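Local coordinates for protein flavin-dependent monooxygenase, oxygenase subunit HsaA (PDB 3AFF) that probably hydroxylates the phenolic ring of the secosteroid 3-HSA with reduced flavin and molecular oxygen during cholesterol breakdown, at residues S86-V91 and W141-D146; R73-A76 and S81-W84. One frame throughout, in Å; residues are numbered along the deposited sequence.

Contact 1. Residues S86-V91 and W141-D146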
ATOM      1  N   SER A  86     -34.662 -31.685   1.110  1.00 22.08           N
ATOM      2  CA  SER A  86     -33.926 -32.930   0.809  1.00 22.17           C
ATOM      3  C   SER A  86     -32.617 -33.026   1.568  1.00 21.49           C
ATOM      4  O   SER A  86     -32.277 -34.060   2.141  1.00 21.47           O
ATOM      5  CB  SER A  86     -33.699 -33.140  -0.718  1.00 22.64           C
ATOM      6  OG  SER A  86     -34.937 -33.138  -1.410  1.00 22.33           O
ATOM      7  N   SER A  87     -31.838 -31.955   1.521  1.00 20.43           N
ATOM      8  CA  SER A  87     -30.608 -31.939   2.255  1.00 19.63           C
ATOM      9  C   SER A  87     -30.823 -32.242   3.768  1.00 18.52           C
ATOM     10  O   SER A  87     -30.121 -33.056   4.326  1.00 18.19           O
ATOM     11  CB  SER A  87     -29.965 -30.566   2.111  1.00 18.50           C
ATOM     12  OG  SER A  87     -28.615 -30.577   2.551  1.00 18.43           O
ATOM     13  N   ILE A  88     -31.733 -31.499   4.396  1.00 17.02           N
ATOM     14  CA  ILE A  88     -31.942 -31.514   5.837  1.00 15.33           C
ATOM     15  C   ILE A  88     -32.533 -32.886   6.264  1.00 16.82           C
ATOM     16  O   ILE A  88     -31.996 -33.545   7.123  1.00 16.80           O
ATOM     17  CB  ILE A  88     -32.913 -30.371   6.201  1.00 15.69           C
ATOM     18  CG1 ILE A  88     -32.154 -29.065   6.125  1.00 13.53           C
ATOM     19  CG2 ILE A  88     -33.454 -30.594   7.621  1.00 17.00           C
ATOM     20  CD1 ILE A  88     -33.021 -27.799   6.338  1.00 13.49           C
ATOM     21  N   VAL A  89     -33.616 -33.308   5.636  1.00 17.37           N
ATOM     22  CA  VAL A  89     -34.196 -34.629   5.916  1.00 18.60           C
ATOM     23  C   VAL A  89     -33.196 -35.769   5.587  1.00 18.70           C
ATOM     24  O   VAL A  89     -33.061 -36.679   6.388  1.00 17.37           O
ATOM     25  CB  VAL A  89     -35.649 -34.761   5.335  1.00 17.79           C
ATOM     26  CG1 VAL A  89     -36.361 -36.150   5.732  1.00 17.79           C
ATOM     27  CG2 VAL A  89     -36.473 -33.596   5.854  1.00 18.44           C
ATOM     28  N   GLY A  90     -32.453 -35.729   4.454  1.00 19.25           N
ATOM     29  CA  GLY A  90     -31.447 -36.788   4.224  1.00 16.62           C
ATOM     30  C   GLY A  90     -30.269 -36.909   5.170  1.00 17.47           C
ATOM     31  O   GLY A  90     -29.826 -38.008   5.471  1.00 16.47           O
ATOM     32  N   VAL A  91     -29.735 -35.782   5.641  1.00 17.00           N
ATOM     33  CA  VAL A  91     -28.603 -35.784   6.524  1.00 16.75           C
ATOM     34  C   VAL A  91     -29.061 -36.244   7.927  1.00 17.12           C
ATOM     35  O   VAL A  91     -28.263 -36.728   8.756  1.00 15.75           O
ATOM     36  CB  VAL A  91     -27.899 -34.390   6.552  1.00 19.13           C
ATOM     37  CG1 VAL A  91     -28.612 -33.416   7.514  1.00 17.39           C
ATOM     38  CG2 VAL A  91     -26.522 -34.541   7.087  1.00 21.95           C
ATOM     39  N   TRP A 141     -39.190 -23.922  12.765  1.00 21.85           N
ATOM     40  CA  TRP A 141     -38.295 -24.120  11.619  1.00 21.99           C
ATOM     41  C   TRP A 141     -37.922 -25.574  11.397  1.00 21.61           C
ATOM     42  O   TRP A 141     -36.759 -25.869  11.055  1.00 20.04           O
ATOM     43  CB  TRP A 141     -37.002 -23.331  11.813  1.00 22.68           C
ATOM     44  CG  TRP A 141     -36.899 -22.036  11.050  1.00 22.12           C
ATOM     45  CD1 TRP A 141     -37.116 -20.769  11.541  1.00 23.29           C
ATOM     46  CD2 TRP A 141     -36.464 -21.875   9.682  1.00 24.52           C
ATOM     47  NE1 TRP A 141     -36.895 -19.840  10.544  1.00 26.97           N
ATOM     48  CE2 TRP A 141     -36.487 -20.488   9.398  1.00 25.97           C
ATOM     49  CE3 TRP A 141     -36.088 -22.780   8.659  1.00 25.55           C
ATOM     50  CZ2 TRP A 141     -36.134 -19.976   8.143  1.00 26.91           C
ATOM     51  CZ3 TRP A 141     -35.767 -22.285   7.390  1.00 24.68           C
ATOM     52  CH2 TRP A 141     -35.776 -20.883   7.141  1.00 24.88           C
ATOM     53  N   SER A 142     -38.872 -26.488  11.558  1.00 21.61           N
ATOM     54  CA  SER A 142     -38.540 -27.900  11.333  1.00 21.63           C
ATOM     55  C   SER A 142     -38.835 -28.244   9.890  1.00 21.20           C
ATOM     56  O   SER A 142     -39.901 -28.697   9.575  1.00 21.67           O
ATOM     57  CB  SER A 142     -39.206 -28.823  12.355  1.00 22.05           C
ATOM     58  OG  SER A 142     -38.826 -30.183  12.105  1.00 19.49           O
ATOM     59  N   SER A 143     -37.856 -28.012   9.003  1.00 21.45           N
ATOM     60  CA  SER A 143     -38.028 -28.234   7.568  1.00 19.69           C
ATOM     61  C   SER A 143     -38.436 -29.685   7.204  1.00 20.76           C
ATOM     62  O   SER A 143     -37.832 -30.686   7.711  1.00 19.61           O
ATOM     63  CB  SER A 143     -36.759 -27.797   6.810  1.00 19.04           C
ATOM     64  OG  SER A 143     -36.475 -26.406   7.051  1.00 19.42           O
ATOM     65  N   GLY A 144     -39.479 -29.804   6.353  1.00 20.38           N
ATOM     66  CA  GLY A 144     -39.983 -31.154   5.970  1.00 19.26           C
ATOM     67  C   GLY A 144     -40.593 -32.032   7.087  1.00 20.57           C
ATOM     68  O   GLY A 144     -40.715 -33.251   6.909  1.00 19.46           O
ATOM     69  N   CYS A 145     -40.982 -31.418   8.198  1.00 19.61           N
ATOM     70  CA  CYS A 145     -41.535 -32.163   9.340  1.00 22.73           C
ATOM     71  C   CYS A 145     -42.825 -32.920   9.031  1.00 23.63           C
ATOM     72  O   CYS A 145     -43.088 -33.921   9.649  1.00 23.69           O
ATOM     73  CB  CYS A 145     -41.707 -31.290  10.585  1.00 21.46           C
ATOM     74  SG  CYS A 145     -42.843 -29.873  10.404  1.00 23.83           S
ATOM     75  N   ASP A 146     -43.607 -32.422   8.078  1.00 25.02           N
ATOM     76  CA  ASP A 146     -44.856 -33.044   7.673  1.00 27.27           C
ATOM     77  C   ASP A 146     -44.570 -34.360   6.956  1.00 26.12           C
ATOM     78  O   ASP A 146     -45.463 -35.174   6.783  1.00 26.45           O
ATOM     79  CB  ASP A 146     -45.692 -32.095   6.776  1.00 26.93           C
ATOM     80  CG  ASP A 146     -46.178 -30.801   7.519  1.00 32.18           C
ATOM     81  OD1 ASP A 146     -45.814 -29.654   7.066  1.00 33.79           O
ATOM     82  OD2 ASP A 146     -46.940 -30.916   8.551  1.00 35.07           O
TER
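Ile88 and Val89, neighbours on one turn of helix 80-96, face the bend that follows strand 132-142, with the CA atoms of Val89 and Gly144 6.8 Å apart. That bend is a type II beta turn from Ser142 to Cys145, closed by a backbone hydrogen bond from Cys145 N to Ser142 O, and Gly144 takes the positive phi (64°) of its third position. On the helix side methyl groups do the touching; the turn offers them a CB, a hydroxyl oxygen, a carbonyl oxygen and a glycine CA. Ile88 reaches out through CG1, which lies beside its backbone N (chi1 -75°), and its terminal CD1 rests 3.8 Å from Ser143 CB and equally near OG. Val89 uses one branch, CG2, which comes to 3.7 Å from Ser143 O and also approaches Gly144 CA, where the turn has no side chain to hold it off. In this acyl-CoA dehydrogenase-like fold the contact sets a helix of the N-terminal helical region against the beta domain, beside residues that by similarity bind FMN, Trp141 to Ser143 among them. Ser143 OG, although Ile88 CD1 lies against it, is hydrogen-bonded to Ser192 OG and Trp84 NE1. The same Ile88 also touches Thr240 and Ile241 of helix 233-259.

Contact 2. Residues R73-A76 and S81-W84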
ATOM      1  N   ARG A  73     -27.396 -29.951  -4.240  1.00 21.09           N
ATOM      2  CA  ARG A  73     -27.071 -28.799  -5.125  1.00 20.82           C
ATOM      3  C   ARG A  73     -27.915 -28.871  -6.406  1.00 21.92           C
ATOM      4  O   ARG A  73     -28.577 -27.889  -6.784  1.00 21.96           O
ATOM      5  CB  ARG A  73     -25.557 -28.784  -5.460  1.00 20.56           C
ATOM      6  CG  ARG A  73     -25.099 -27.439  -6.179  1.00 19.93           C
ATOM      7  CD  ARG A  73     -23.755 -27.558  -6.937  1.00 21.97           C
ATOM      8  NE  ARG A  73     -23.771 -28.614  -7.953  1.00 20.96           N
ATOM      9  CZ  ARG A  73     -24.379 -28.488  -9.140  1.00 25.83           C
ATOM     10  NH1 ARG A  73     -24.947 -27.367  -9.500  1.00 22.11           N
ATOM     11  NH2 ARG A  73     -24.380 -29.483 -10.008  1.00 26.25           N
ATOM     12  N   ARG A  74     -27.928 -30.039  -7.049  1.00 22.35           N
ATOM     13  CA  ARG A  74     -28.789 -30.284  -8.239  1.00 22.66           C
ATOM     14  C   ARG A  74     -30.256 -30.055  -7.978  1.00 23.02           C
ATOM     15  O   ARG A  74     -30.929 -29.298  -8.720  1.00 24.20           O
ATOM     16  CB  ARG A  74     -28.624 -31.713  -8.791  1.00 23.23           C
ATOM     17  CG  ARG A  74     -27.216 -32.092  -9.059  1.00 22.86           C
ATOM     18  CD  ARG A  74     -27.100 -33.492  -9.781  1.00 23.49           C
ATOM     19  NE  ARG A  74     -25.691 -33.835  -9.956  1.00 26.28           N
ATOM     20  CZ  ARG A  74     -25.230 -34.925 -10.579  1.00 27.37           C
ATOM     21  NH1 ARG A  74     -26.054 -35.805 -11.127  1.00 25.68           N
ATOM     22  NH2 ARG A  74     -23.928 -35.129 -10.616  1.00 27.07           N
ATOM     23  N   LEU A  75     -30.786 -30.671  -6.926  1.00 21.08           N
ATOM     24  CA  LEU A  75     -32.159 -30.412  -6.546  1.00 21.54           C
ATOM     25  C   LEU A  75     -32.470 -28.965  -6.330  1.00 20.92           C
ATOM     26  O   LEU A  75     -33.532 -28.491  -6.722  1.00 21.87           O
ATOM     27  CB  LEU A  75     -32.566 -31.206  -5.278  1.00 19.78           C
ATOM     28  CG  LEU A  75     -32.591 -32.731  -5.486  1.00 24.42           C
ATOM     29  CD1 LEU A  75     -32.577 -33.589  -4.121  1.00 23.63           C
ATOM     30  CD2 LEU A  75     -33.722 -33.116  -6.418  1.00 22.72           C
ATOM     31  N   ALA A  76     -31.594 -28.263  -5.615  1.00 21.37           N
ATOM     32  CA  ALA A  76     -31.899 -26.877  -5.289  1.00 21.05           C
ATOM     33  C   ALA A  76     -31.743 -25.984  -6.525  1.00 21.46           C
ATOM     34  O   ALA A  76     -32.277 -24.879  -6.535  1.00 22.06           O
ATOM     35  CB  ALA A  76     -31.072 -26.363  -4.162  1.00 19.45           C
ATOM     36  N   SER A  81     -36.712 -25.017  -2.381  1.00 22.31           N
ATOM     37  CA  SER A  81     -37.415 -25.651  -1.230  1.00 24.35           C
ATOM     38  C   SER A  81     -37.209 -27.148  -1.226  1.00 24.38           C
ATOM     39  O   SER A  81     -37.013 -27.731  -0.178  1.00 26.46           O
ATOM     40  CB  SER A  81     -38.936 -25.429  -1.271  1.00 23.11           C
ATOM     41  OG  SER A  81     -39.306 -24.085  -1.002  1.00 24.94           O
ATOM     42  N   THR A  82     -37.262 -27.769  -2.402  1.00 24.62           N
ATOM     43  CA  THR A  82     -37.031 -29.206  -2.540  1.00 23.79           C
ATOM     44  C   THR A  82     -35.605 -29.558  -2.170  1.00 22.94           C
ATOM     45  O   THR A  82     -35.383 -30.471  -1.371  1.00 23.27           O
ATOM     46  CB  THR A  82     -37.342 -29.706  -3.970  1.00 24.06           C
ATOM     47  OG1 THR A  82     -38.739 -29.502  -4.241  1.00 24.97           O
ATOM     48  CG2 THR A  82     -36.972 -31.225  -4.130  1.00 23.73           C
ATOM     49  N   GLY A  83     -34.645 -28.832  -2.716  1.00 20.95           N
ATOM     50  CA  GLY A  83     -33.226 -29.056  -2.384  1.00 21.13           C
ATOM     51  C   GLY A  83     -32.958 -28.824  -0.889  1.00 20.26           C
ATOM     52  O   GLY A  83     -32.205 -29.588  -0.261  1.00 18.54           O
ATOM     53  N   TRP A  84     -33.534 -27.738  -0.331  1.00 20.47           N
ATOM     54  CA  TRP A  84     -33.427 -27.454   1.106  1.00 20.29           C
ATOM     55  C   TRP A  84     -33.936 -28.611   2.007  1.00 20.76           C
ATOM     56  O   TRP A  84     -33.217 -29.060   2.897  1.00 19.16           O
ATOM     57  CB  TRP A  84     -34.210 -26.217   1.434  1.00 20.29           C
ATOM     58  CG  TRP A  84     -34.121 -25.707   2.866  1.00 20.24           C
ATOM     59  CD1 TRP A  84     -35.008 -25.976   3.920  1.00 20.88           C
ATOM     60  CD2 TRP A  84     -33.183 -24.761   3.368  1.00 17.63           C
ATOM     61  NE1 TRP A  84     -34.645 -25.246   5.035  1.00 19.68           N
ATOM     62  CE2 TRP A  84     -33.515 -24.517   4.733  1.00 18.65           C
ATOM     63  CE3 TRP A  84     -32.049 -24.103   2.804  1.00 21.28           C
ATOM     64  CZ2 TRP A  84     -32.781 -23.647   5.517  1.00 20.92           C
ATOM     65  CZ3 TRP A  84     -31.328 -23.253   3.577  1.00 19.75           C
ATOM     66  CH2 TRP A  84     -31.682 -23.018   4.928  1.00 20.23           C
TER
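Leu75 and Ala76, at the end of helix 65-76, pack on Thr82 and Gly83 in the first turn of helix 80-96, a contact made wholly by van der Waals packing. The backbones come nearest at Ala76 and Gly83, where Ala76 CA lies 3.9 Å from Gly83 CA. With no side chain between the two backbones, Gly83 CA also sits 3.7 Å from Ala76 N, and Ala76 CB lies 3.9 Å from Gly83 CA. Here two consecutive helices of the N-terminal helical domain of an acyl-CoA dehydrogenase-like fold meet across a short loop, and a glycine lets them approach backbone to backbone.

The larger hydrophobic piece is Leu75. Its CB lies 3.7 Å from Gly83 CA, and CG stands beside the backbone N (chi1 -66°), opposite the carbonyl carbon. From there the branch carrying CD2 extends alongside Thr82 and meets its methyl, CG2, at a looser 4.4 Å. Helix 9-33 lies against this side of the pair, since Ile23 touches both Leu75 and Thr82.

The charged ends of Arg73 and Arg74 and the hydroxyl of Ser81 have partners away from the junction. Arg73 and Arg74 both form salt bridges with Glu70, and Arg73 adds cation-pi contacts with Tyr250 and Trp294. On the second helix, Ser81 OG bonds to Gly189 N, whereas Trp84, an FMN-binding residue by similarity, has CG anti to its N (chi1 -175°), and its ring leads away from helix 65-76, towards helix 233-259, where it touches Ile241 and Met248.

With no polar bond between the two segments, the buried junction depends on shape and on exclusion of water, and the missing side chain of Gly83 lets the backbones come this near.

From the N terminus, contact 2 comes first: residues 73-76 and 81-84 close a short loop of four residues between helices 65-76 and 80-96. Helix 80-96 then runs on into contact 1, which shuts a much longer loop of 49 residues, rich in strand, when residues 141-146 return to it. The loops follow in series, neither enclosing nor crossing the other, with centres about 11 Å apart. Helix 80-96 is common to both, so the helical pair and the beta domain are tied through one element. Direct touches reinforce this: Ser86 CB lies 3.6 Å from Leu75 CD1, and Trp141 CZ3 3.8 Å from Trp84 CZ2, beside the probable flavin site.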